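Beta-galactosidase (Trichoderma reesei, PDB 3OG2) probably hydrolyses terminal non-reducing beta-D-galactose residues of beta-D-galactosides, as a glycoprotein of glycoside hydrolase family 35 built around a TIM barrel. Local coordinates at residues A[606-617]-A[639-649]; A[363-371]-A[469-477]. All blocks are in the same frame, centred on the assembly; numbering follows the deposited sequence.

Contact 1: residues A[606-617]-A[639-649]. With NAG (2-acetamido-2-deoxy-beta-D-glucopyranose), chain B.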
loop_
_atom_site.group_PDB
_atom_site.type_symbol
_atom_site.label_atom_id
_atom_site.label_comp_id
_atom_site.label_asym_id
_atom_site.label_seq_id
_atom_site.Cartn_x
_atom_site.Cartn_y
_atom_site.Cartn_z
ATOM N N PHE A 606 -12.808 0.043 -19.118
ATOM C CA PHE A 606 -12.383 0.916 -20.178
ATOM C C PHE A 606 -12.369 2.377 -19.715
ATOM O O PHE A 606 -13.371 2.907 -19.231
ATOM C CB PHE A 606 -13.366 0.824 -21.359
ATOM C CG PHE A 606 -13.483 -0.595 -21.865
ATOM C CD1 PHE A 606 -12.499 -1.121 -22.705
ATOM C CD2 PHE A 606 -14.582 -1.376 -21.508
ATOM C CE1 PHE A 606 -12.584 -2.415 -23.197
ATOM C CE2 PHE A 606 -14.661 -2.680 -22.007
ATOM C CZ PHE A 606 -13.679 -3.202 -22.835
ATOM N N ASN A 607 -11.219 3.043 -19.823
ATOM C CA ASN A 607 -11.185 4.462 -19.444
ATOM C C ASN A 607 -11.115 5.344 -20.700
ATOM O O ASN A 607 -11.321 6.571 -20.573
ATOM C CB ASN A 607 -10.044 4.817 -18.500
ATOM C CG ASN A 607 -8.669 4.724 -19.161
ATOM O OD1 ASN A 607 -8.469 3.961 -20.110
ATOM N ND2 ASN A 607 -7.742 5.529 -18.645
ATOM N N VAL A 608 -10.867 4.738 -21.851
ATOM C CA VAL A 608 -10.832 5.431 -23.125
ATOM C C VAL A 608 -11.402 4.444 -24.135
ATOM O O VAL A 608 -11.473 3.219 -23.946
ATOM C CB VAL A 608 -9.430 5.850 -23.565
ATOM C CG1 VAL A 608 -8.872 6.848 -22.596
ATOM C CG2 VAL A 608 -8.519 4.633 -23.731
ATOM N N THR A 609 -11.810 4.942 -25.305
ATOM C CA THR A 609 -12.314 3.957 -26.283
ATOM C C THR A 609 -11.123 3.179 -26.813
ATOM O O THR A 609 -9.971 3.616 -26.936
ATOM C CB THR A 609 -13.140 4.641 -27.357
ATOM O OG1 THR A 609 -12.224 5.525 -27.951
ATOM C CG2 THR A 609 -14.271 5.423 -26.716
ATOM N N THR A 610 -11.391 1.911 -27.153
ATOM C CA THR A 610 -10.406 0.981 -27.697
ATOM C C THR A 610 -11.137 -0.200 -28.294
ATOM O O THR A 610 -12.170 -0.558 -27.733
ATOM C CB THR A 610 -9.447 0.526 -26.581
ATOM O OG1 THR A 610 -8.530 -0.440 -27.107
ATOM C CG2 THR A 610 -10.217 -0.141 -25.433
ATOM N N PRO A 611 -10.607 -0.836 -29.315
ATOM C CA PRO A 611 -11.076 -2.160 -29.671
ATOM C C PRO A 611 -10.507 -3.161 -28.688
ATOM O O PRO A 611 -9.619 -2.863 -27.881
ATOM C CB PRO A 611 -10.477 -2.448 -31.064
ATOM C CG PRO A 611 -9.413 -1.423 -31.239
ATOM C CD PRO A 611 -9.527 -0.365 -30.214
ATOM N N LEU A 612 -10.997 -4.374 -28.743
ATOM C CA LEU A 612 -10.413 -5.501 -28.014
ATOM C C LEU A 612 -10.074 -6.555 -29.058
ATOM O O LEU A 612 -10.940 -6.922 -29.843
ATOM C CB LEU A 612 -11.375 -6.177 -27.037
ATOM C CG LEU A 612 -11.678 -5.537 -25.717
ATOM C CD1 LEU A 612 -12.560 -6.495 -24.922
ATOM C CD2 LEU A 612 -10.386 -5.158 -24.977
ATOM N N GLU A 613 -8.841 -7.044 -29.004
ATOM C CA GLU A 613 -8.413 -8.133 -29.868
ATOM C C GLU A 613 -8.135 -9.355 -28.987
ATOM O O GLU A 613 -7.399 -9.262 -28.024
ATOM C CB GLU A 613 -7.174 -7.755 -30.658
ATOM C CG GLU A 613 -6.611 -8.890 -31.524
ATOM C CD GLU A 613 -5.299 -8.434 -32.156
ATOM O OE1 GLU A 613 -4.421 -7.814 -31.481
ATOM O OE2 GLU A 613 -5.050 -8.696 -33.366
ATOM N N ILE A 614 -8.791 -10.442 -29.301
ATOM C CA ILE A 614 -8.704 -11.672 -28.508
ATOM C C ILE A 614 -7.882 -12.695 -29.255
ATOM O O ILE A 614 -8.226 -13.007 -30.402
ATOM C CB ILE A 614 -10.106 -12.253 -28.269
ATOM C CG1 ILE A 614 -11.113 -11.169 -27.979
ATOM C CG2 ILE A 614 -10.038 -13.293 -27.159
ATOM C CD1 ILE A 614 -11.069 -10.511 -26.673
ATOM N N ILE A 615 -6.823 -13.145 -28.628
ATOM C CA ILE A 615 -5.869 -14.062 -29.275
ATOM C C ILE A 615 -5.858 -15.373 -28.543
ATOM O O ILE A 615 -5.662 -15.374 -27.304
ATOM C CB ILE A 615 -4.477 -13.393 -29.300
ATOM C CG1 ILE A 615 -4.500 -12.081 -30.112
ATOM C CG2 ILE A 615 -3.395 -14.338 -29.802
ATOM C CD1 ILE A 615 -3.331 -11.151 -29.788
ATOM N N GLY A 616 -6.088 -16.469 -29.240
ATOM C CA GLY A 616 -6.108 -17.784 -28.598
ATOM C C GLY A 616 -7.493 -18.181 -28.195
ATOM O O GLY A 616 -7.785 -18.405 -27.027
ATOM N N ILE A 617 -8.417 -18.273 -29.128
ATOM C CA ILE A 617 -9.789 -18.654 -28.818
ATOM C C ILE A 617 -9.900 -20.125 -28.430
ATOM O O ILE A 617 -9.459 -20.920 -29.240
ATOM C CB ILE A 617 -10.638 -18.373 -30.094
ATOM C CG1 ILE A 617 -10.426 -16.956 -30.656
ATOM C CG2 ILE A 617 -12.082 -18.704 -29.762
ATOM C CD1 ILE A 617 -10.602 -15.886 -29.644
ATOM N N GLY A 639 -7.169 -16.124 -37.014
ATOM C CA GLY A 639 -8.217 -16.633 -36.105
ATOM C C GLY A 639 -8.328 -15.768 -34.857
ATOM O O GLY A 639 -8.942 -16.218 -33.878
ATOM N N ASP A 640 -7.764 -14.555 -34.836
ATOM C CA ASP A 640 -7.980 -13.671 -33.674
ATOM C C ASP A 640 -9.317 -12.961 -33.864
ATOM O O ASP A 640 -9.784 -12.778 -34.999
ATOM C CB ASP A 640 -6.841 -12.667 -33.577
ATOM C CG ASP A 640 -5.501 -13.344 -33.425
ATOM O OD1 ASP A 640 -5.450 -14.429 -32.810
ATOM O OD2 ASP A 640 -4.457 -12.838 -33.842
ATOM N N TRP A 641 -9.919 -12.569 -32.780
ATOM C CA TRP A 641 -11.190 -11.864 -32.844
ATOM C C TRP A 641 -10.970 -10.386 -32.563
ATOM O O TRP A 641 -10.304 -10.056 -31.566
ATOM C CB TRP A 641 -12.154 -12.426 -31.835
ATOM C CG TRP A 641 -12.650 -13.801 -32.136
ATOM C CD1 TRP A 641 -12.344 -14.598 -33.192
ATOM C CD2 TRP A 641 -13.565 -14.517 -31.308
ATOM N NE1 TRP A 641 -13.030 -15.775 -33.054
ATOM C CE2 TRP A 641 -13.789 -15.779 -31.926
ATOM C CE3 TRP A 641 -14.206 -14.211 -30.089
ATOM C CZ2 TRP A 641 -14.651 -16.731 -31.360
ATOM C CZ3 TRP A 641 -15.062 -15.186 -29.557
ATOM C CH2 TRP A 641 -15.267 -16.400 -30.178
ATOM N N ILE A 642 -11.550 -9.498 -33.374
ATOM C CA ILE A 642 -11.432 -8.064 -33.094
ATOM C C ILE A 642 -12.851 -7.548 -32.852
ATOM O O ILE A 642 -13.713 -7.608 -33.751
ATOM C CB ILE A 642 -10.748 -7.285 -34.206
ATOM C CG1 ILE A 642 -9.351 -7.880 -34.470
ATOM C CG2 ILE A 642 -10.646 -5.815 -33.828
ATOM C CD1 ILE A 642 -9.264 -8.279 -35.927
ATOM N N ALA A 643 -13.049 -7.068 -31.649
ATOM C CA ALA A 643 -14.379 -6.623 -31.206
ATOM C C ALA A 643 -14.366 -5.149 -30.827
ATOM O O ALA A 643 -13.305 -4.580 -30.498
ATOM C CB ALA A 643 -14.845 -7.531 -30.079
ATOM N N HIS A 644 -15.558 -4.569 -30.859
ATOM C CA HIS A 644 -15.682 -3.132 -30.596
ATOM C C HIS A 644 -16.767 -2.903 -29.565
ATOM O O HIS A 644 -17.864 -2.449 -29.919
ATOM C CB HIS A 644 -16.045 -2.405 -31.922
ATOM C CG HIS A 644 -14.992 -2.685 -32.949
ATOM N ND1 HIS A 644 -13.798 -1.965 -32.986
ATOM C CD2 HIS A 644 -14.878 -3.601 -33.929
ATOM C CE1 HIS A 644 -13.018 -2.412 -33.951
ATOM N NE2 HIS A 644 -13.661 -3.404 -34.547
ATOM N N PRO A 645 -16.517 -3.249 -28.315
ATOM C CA PRO A 645 -17.537 -3.030 -27.280
ATOM C C PRO A 645 -17.908 -1.557 -27.199
ATOM O O PRO A 645 -17.123 -0.612 -27.428
ATOM C CB PRO A 645 -16.866 -3.493 -25.986
ATOM C CG PRO A 645 -15.410 -3.541 -26.296
ATOM C CD PRO A 645 -15.259 -3.787 -27.774
ATOM N N ALA A 646 -19.166 -1.333 -26.816
ATOM C CA ALA A 646 -19.669 0.017 -26.561
ATOM C C ALA A 646 -18.872 0.617 -25.422
ATOM O O ALA A 646 -18.698 -0.022 -24.382
ATOM C CB ALA A 646 -21.154 -0.012 -26.191
ATOM N N ILE A 647 -18.350 1.803 -25.617
ATOM C CA ILE A 647 -17.656 2.542 -24.562
ATOM C C ILE A 647 -18.122 3.989 -24.616
ATOM O O ILE A 647 -17.725 4.718 -25.511
ATOM C CB ILE A 647 -16.114 2.459 -24.698
ATOM C CG1 ILE A 647 -15.639 0.999 -24.702
ATOM C CG2 ILE A 647 -15.418 3.327 -23.645
ATOM C CD1 ILE A 647 -14.244 0.850 -25.250
ATOM N N GLU A 648 -18.978 4.382 -23.709
ATOM C CA GLU A 648 -19.367 5.784 -23.588
ATOM C C GLU A 648 -18.750 6.284 -22.290
ATOM O O GLU A 648 -18.955 5.639 -21.240
ATOM C CB GLU A 648 -20.878 5.871 -23.530
ATOM C CG GLU A 648 -21.561 5.146 -24.697
ATOM C CD GLU A 648 -21.962 6.232 -25.691
ATOM O OE1 GLU A 648 -23.171 6.378 -25.980
ATOM O OE2 GLU A 648 -20.965 6.881 -26.091
ATOM N N ILE A 649 -18.000 7.376 -22.327
ATOM C CA ILE A 649 -17.462 7.970 -21.084
ATOM C C ILE A 649 -18.268 9.243 -20.837
ATOM O O ILE A 649 -18.158 10.211 -21.618
ATOM C CB ILE A 649 -15.960 8.254 -21.222
ATOM C CG1 ILE A 649 -15.163 7.001 -21.632
ATOM C CG2 ILE A 649 -15.361 8.912 -19.971
ATOM C CD1 ILE A 649 -15.248 5.846 -20.652
HETATM C C1 NAG B . -6.488 5.641 -19.306
HETATM C C2 NAG B . -5.862 7.003 -18.884
HETATM C C3 NAG B . -4.474 7.153 -19.497
HETATM C C4 NAG B . -3.604 5.933 -19.031
HETATM C C5 NAG B . -4.349 4.623 -19.390
HETATM C C6 NAG B . -3.627 3.423 -18.778
HETATM C C7 NAG B . -7.653 8.662 -18.722
HETATM C C8 NAG B . -8.401 9.742 -19.438
HETATM N N2 NAG B . -6.688 8.060 -19.425
HETATM O O3 NAG B . -3.893 8.340 -18.932
HETATM O O4 NAG B . -2.419 5.944 -19.822
HETATM O O5 NAG B . -5.618 4.655 -18.737
HETATM O O6 NAG B . -4.203 2.249 -19.343
HETATM O O7 NAG B . -7.967 8.246 -17.591
HETATM O O HOH W 1 -14.710 -0.566 -28.807
HETATM O O HOH W 2 -6.949 -17.028 -31.886
#
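With CG anti to its carbonyl carbon (chi1 -70°), Trp641 brings its indole under Ile617, whose CG1 is placed the same way (chi1 -50°). Ile617 CG1 then sits over the five-membered ring, 3.8 Å from its centroid, while Ile617 CG2 reaches Trp641 CZ2 at 3.6 Å. A second CH-pi contact lies toward the other end, where Ile647 CD1 comes over a face of the Phe606 ring, 4.0 Å from the centroid. Between them four backbone bonds join the strands, among them Ala643 N to Leu612 O (2.8 Å) and Trp641 N to Ile614 O (3.0 Å). Glu613 OE2 and Asp640 OD2 come within 4.2 Å, a like-charge approach that Arg537, on Glu613 OE1, and Lys480, on Asp640 OD1, probably ease; Asp640 OD2 also binds Tyr548. One water links Gly616 N, Gly639 O and Asp640 OD1. Without the indole, as with an alanine here, Ile617 would probably lose the ring it lies on and Tyr633 its stacking partner. Asn607 carries an N-linked glycan through ND2. The pairing is a regular antiparallel one, two inner strands of a mixed beta sheet in the region of beta-galactosidase domain 3.

Contact 2: residues A[363-371]-A[469-477]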
loop_
_atom_site.group_PDB
_atom_site.type_symbol
_atom_site.label_atom_id
_atom_site.label_comp_id
_atom_site.label_asym_id
_atom_site.label_seq_id
_atom_site.Cartn_x
_atom_site.Cartn_y
_atom_site.Cartn_z
ATOM N N LYS A 363 3.355 -5.027 -15.066
ATOM C CA LYS A 363 2.658 -6.144 -15.721
ATOM C C LYS A 363 3.556 -6.832 -16.730
ATOM O O LYS A 363 3.507 -8.045 -16.877
ATOM C CB LYS A 363 1.430 -5.558 -16.450
ATOM C CG LYS A 363 0.653 -6.604 -17.230
ATOM C CD LYS A 363 -0.694 -6.070 -17.800
ATOM C CE LYS A 363 -0.403 -4.859 -18.718
ATOM N NZ LYS A 363 -1.674 -4.424 -19.380
ATOM N N LEU A 364 4.410 -6.093 -17.476
ATOM C CA LEU A 364 5.276 -6.788 -18.432
ATOM C C LEU A 364 6.181 -7.779 -17.702
ATOM O O LEU A 364 6.450 -8.889 -18.189
ATOM C CB LEU A 364 6.150 -5.786 -19.171
ATOM C CG LEU A 364 5.445 -4.648 -19.885
ATOM C CD1 LEU A 364 6.474 -3.799 -20.643
ATOM C CD2 LEU A 364 4.393 -5.175 -20.844
ATOM N N GLN A 365 6.629 -7.362 -16.513
ATOM C CA GLN A 365 7.545 -8.233 -15.750
ATOM C C GLN A 365 6.839 -9.414 -15.127
ATOM O O GLN A 365 7.359 -10.539 -15.168
ATOM C CB GLN A 365 8.208 -7.395 -14.645
ATOM C CG GLN A 365 9.076 -6.242 -15.210
ATOM C CD GLN A 365 9.697 -5.443 -14.084
ATOM O OE1 GLN A 365 9.842 -5.896 -12.935
ATOM N NE2 GLN A 365 10.084 -4.221 -14.350
ATOM N N GLY A 366 5.633 -9.193 -14.572
ATOM C CA GLY A 366 4.912 -10.328 -13.996
ATOM C C GLY A 366 4.509 -11.360 -15.041
ATOM O O GLY A 366 4.600 -12.585 -14.827
ATOM N N GLN A 367 4.060 -10.862 -16.208
ATOM C CA GLN A 367 3.644 -11.797 -17.248
ATOM C C GLN A 367 4.822 -12.575 -17.813
ATOM O O GLN A 367 4.672 -13.758 -18.125
ATOM C CB GLN A 367 2.898 -11.028 -18.341
ATOM C CG GLN A 367 1.576 -10.444 -17.809
ATOM C CD GLN A 367 0.615 -11.508 -17.381
ATOM O OE1 GLN A 367 0.584 -12.673 -17.661
ATOM N NE2 GLN A 367 -0.333 -11.021 -16.541
ATOM N N PHE A 368 6.000 -11.962 -17.900
ATOM C CA PHE A 368 7.195 -12.660 -18.340
ATOM C C PHE A 368 7.563 -13.787 -17.371
ATOM O O PHE A 368 7.803 -14.946 -17.791
ATOM C CB PHE A 368 8.347 -11.641 -18.451
ATOM C CG PHE A 368 9.703 -12.332 -18.568
ATOM C CD1 PHE A 368 10.009 -13.150 -19.644
ATOM C CD2 PHE A 368 10.636 -12.151 -17.568
ATOM C CE1 PHE A 368 11.226 -13.842 -19.736
ATOM C CE2 PHE A 368 11.849 -12.796 -17.681
ATOM C CZ PHE A 368 12.155 -13.604 -18.759
ATOM N N LEU A 369 7.621 -13.459 -16.068
ATOM C CA LEU A 369 8.150 -14.482 -15.141
ATOM C C LEU A 369 7.215 -15.688 -15.084
ATOM O O LEU A 369 7.711 -16.823 -14.981
ATOM C CB LEU A 369 8.368 -13.906 -13.749
ATOM C CG LEU A 369 9.631 -13.009 -13.623
ATOM C CD1 LEU A 369 9.693 -12.380 -12.270
ATOM C CD2 LEU A 369 10.903 -13.861 -13.873
ATOM N N LYS A 370 5.895 -15.483 -15.191
ATOM C CA LYS A 370 5.011 -16.633 -14.984
ATOM C C LYS A 370 5.009 -17.610 -16.152
ATOM O O LYS A 370 4.457 -18.700 -16.016
ATOM C CB LYS A 370 3.632 -16.160 -14.594
ATOM C CG LYS A 370 2.871 -15.474 -15.727
ATOM C CD LYS A 370 1.503 -14.958 -15.193
ATOM C CE LYS A 370 0.637 -16.102 -14.759
ATOM N NZ LYS A 370 -0.787 -15.708 -14.463
ATOM N N VAL A 371 5.644 -17.263 -17.286
ATOM C CA VAL A 371 5.747 -18.237 -18.389
ATOM C C VAL A 371 7.189 -18.695 -18.557
ATOM O O VAL A 371 7.501 -19.332 -19.583
ATOM C CB VAL A 371 5.139 -17.667 -19.701
ATOM C CG1 VAL A 371 3.650 -17.394 -19.521
ATOM C CG2 VAL A 371 5.876 -16.404 -20.186
ATOM N N ALA A 469 14.812 -9.333 -27.981
ATOM C CA ALA A 469 13.571 -8.701 -27.517
ATOM C C ALA A 469 13.029 -9.409 -26.298
ATOM O O ALA A 469 13.232 -10.625 -26.144
ATOM C CB ALA A 469 12.561 -8.818 -28.678
ATOM N N GLU A 470 12.310 -8.665 -25.471
ATOM C CA GLU A 470 11.788 -9.240 -24.247
ATOM C C GLU A 470 10.484 -9.960 -24.492
ATOM O O GLU A 470 9.718 -9.637 -25.400
ATOM C CB GLU A 470 11.655 -8.088 -23.220
ATOM C CG GLU A 470 13.084 -7.612 -22.847
ATOM C CD GLU A 470 13.113 -6.621 -21.712
ATOM O OE1 GLU A 470 12.781 -5.418 -21.945
ATOM O OE2 GLU A 470 13.477 -7.075 -20.590
ATOM N N ILE A 471 10.251 -10.980 -23.689
ATOM C CA ILE A 471 9.051 -11.787 -23.813
ATOM C C ILE A 471 7.980 -11.217 -22.903
ATOM O O ILE A 471 8.227 -10.994 -21.711
ATOM C CB ILE A 471 9.367 -13.227 -23.394
ATOM C CG1 ILE A 471 10.291 -13.897 -24.398
ATOM C CG2 ILE A 471 8.098 -14.078 -23.247
ATOM C CD1 ILE A 471 11.612 -14.307 -23.941
ATOM N N PHE A 472 6.825 -10.943 -23.457
ATOM C CA PHE A 472 5.646 -10.549 -22.672
ATOM C C PHE A 472 4.900 -11.804 -22.212
ATOM O O PHE A 472 4.636 -11.998 -21.028
ATOM C CB PHE A 472 4.752 -9.593 -23.495
ATOM C CG PHE A 472 3.456 -9.360 -22.747
ATOM C CD1 PHE A 472 3.452 -8.568 -21.587
ATOM C CD2 PHE A 472 2.268 -9.917 -23.182
ATOM C CE1 PHE A 472 2.265 -8.360 -20.904
ATOM C CE2 PHE A 472 1.079 -9.705 -22.482
ATOM C CZ PHE A 472 1.066 -8.908 -21.348
ATOM N N THR A 473 4.554 -12.686 -23.145
ATOM C CA THR A 473 3.884 -13.935 -22.796
ATOM C C THR A 473 4.028 -14.907 -23.938
ATOM O O THR A 473 4.435 -14.514 -25.069
ATOM C CB THR A 473 2.391 -13.708 -22.460
ATOM O OG1 THR A 473 1.900 -14.848 -21.742
ATOM C CG2 THR A 473 1.529 -13.542 -23.716
ATOM N N TRP A 474 3.678 -16.154 -23.679
ATOM C CA TRP A 474 3.504 -17.098 -24.798
ATOM C C TRP A 474 2.535 -18.154 -24.287
ATOM O O TRP A 474 2.436 -18.340 -23.068
ATOM C CB TRP A 474 4.819 -17.726 -25.268
ATOM C CG TRP A 474 5.469 -18.580 -24.226
ATOM C CD1 TRP A 474 6.405 -18.158 -23.319
ATOM C CD2 TRP A 474 5.243 -19.966 -23.965
ATOM N NE1 TRP A 474 6.774 -19.200 -22.504
ATOM C CE2 TRP A 474 6.079 -20.317 -22.874
ATOM C CE3 TRP A 474 4.393 -20.920 -24.554
ATOM C CZ2 TRP A 474 6.080 -21.609 -22.384
ATOM C CZ3 TRP A 474 4.398 -22.224 -24.055
ATOM C CH2 TRP A 474 5.254 -22.539 -22.964
ATOM N N ASN A 475 1.826 -18.824 -25.202
ATOM C CA ASN A 475 1.029 -19.959 -24.793
ATOM C C ASN A 475 0.818 -20.858 -26.001
ATOM O O ASN A 475 0.854 -20.437 -27.150
ATOM C CB ASN A 475 -0.344 -19.518 -24.197
ATOM C CG ASN A 475 -0.776 -20.552 -23.170
ATOM O OD1 ASN A 475 -0.310 -21.743 -23.139
ATOM N ND2 ASN A 475 -1.583 -20.173 -22.227
ATOM N N GLU A 476 0.615 -22.130 -25.700
ATOM C CA GLU A 476 0.253 -23.171 -26.660
ATOM C C GLU A 476 -1.270 -23.281 -26.649
ATOM O O GLU A 476 -1.831 -23.753 -25.670
ATOM C CB GLU A 476 0.933 -24.479 -26.259
ATOM C CG GLU A 476 0.540 -25.557 -27.291
ATOM C CD GLU A 476 1.315 -26.839 -27.203
ATOM O OE1 GLU A 476 2.411 -26.845 -26.606
ATOM O OE2 GLU A 476 0.797 -27.814 -27.775
ATOM N N PHE A 477 -1.968 -22.873 -27.693
ATOM C CA PHE A 477 -3.396 -22.975 -27.874
ATOM C C PHE A 477 -3.670 -24.203 -28.731
ATOM O O PHE A 477 -2.775 -24.907 -29.194
ATOM C CB PHE A 477 -3.940 -21.712 -28.531
ATOM C CG PHE A 477 -3.683 -20.483 -27.688
ATOM C CD1 PHE A 477 -4.329 -20.335 -26.490
ATOM C CD2 PHE A 477 -2.794 -19.482 -28.078
ATOM C CE1 PHE A 477 -4.080 -19.230 -25.696
ATOM C CE2 PHE A 477 -2.584 -18.361 -27.306
ATOM C CZ PHE A 477 -3.256 -18.196 -26.105
HETATM O O HOH W 3 9.140 -8.811 -20.088
HETATM O O HOH W 4 2.143 -14.402 -19.073
#
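Phe472 is the apolar centre: Leu364 CD2 meets its CD1 at 3.6 Å, and Gln367 CB lies over a face of the ring, 4.2 Å from the centroid. With CG anti to the backbone N (chi1 172°), the ring swings back to the helix although its CB points away from it. Next to it, Phe368 lays CD1 against Ile471 CB (3.8 Å), and farther along Val371 CG2 touches Trp474 CD1 at 3.6 Å. There the polar edge begins. Trp474 NE1 donates to Val371 O over 3.0 Å, a bent bond (139° at the hydrogen) with the acceptor tilted out of the indole plane. Two waters stitch the rest: one donates to Leu364 O and Ile471 O, the other to both Gln367 O and Gln367 OE1 while accepting from Thr473 OG1 at 2.7 Å. That second water holds the amide of Gln367, whose chain bends at chi2, by its oxygen, and Ala67 O takes its NE2. The C-terminal part of helix 357-370 thus packs at 51° to strand 470-476, an outermost strand of a five-stranded mixed sheet. Strand 481-487 pairs with that strand, strand 450-459 of another sheet touches Ile471, Trp474 and Val371, and helix 301-313 packs against the helix through Gln365 and Leu369.

Overall arrangement
The centres of contacts 1 and 2 lie about 21 Å apart, and both segments of contact 2 come earlier in the chain than those of contact 1. They share no sheet. Contact 2 joins a helix within the family 35 TIM-barrel range to the edge strand 470-476 in the domain 2 range; contact 1 pairs strands 612-615 and 641-643 inside the eight-stranded sheet of the domain 3 region. Yet the two meet directly, Phe477 CG packing at 3.7 Å on Gly616 CA, just beyond the strands. The barrel-side helix, the domain 2 edge strand and the domain 3 sheet are therefore linked through neighbouring contacts, away from the galactose-binding residues.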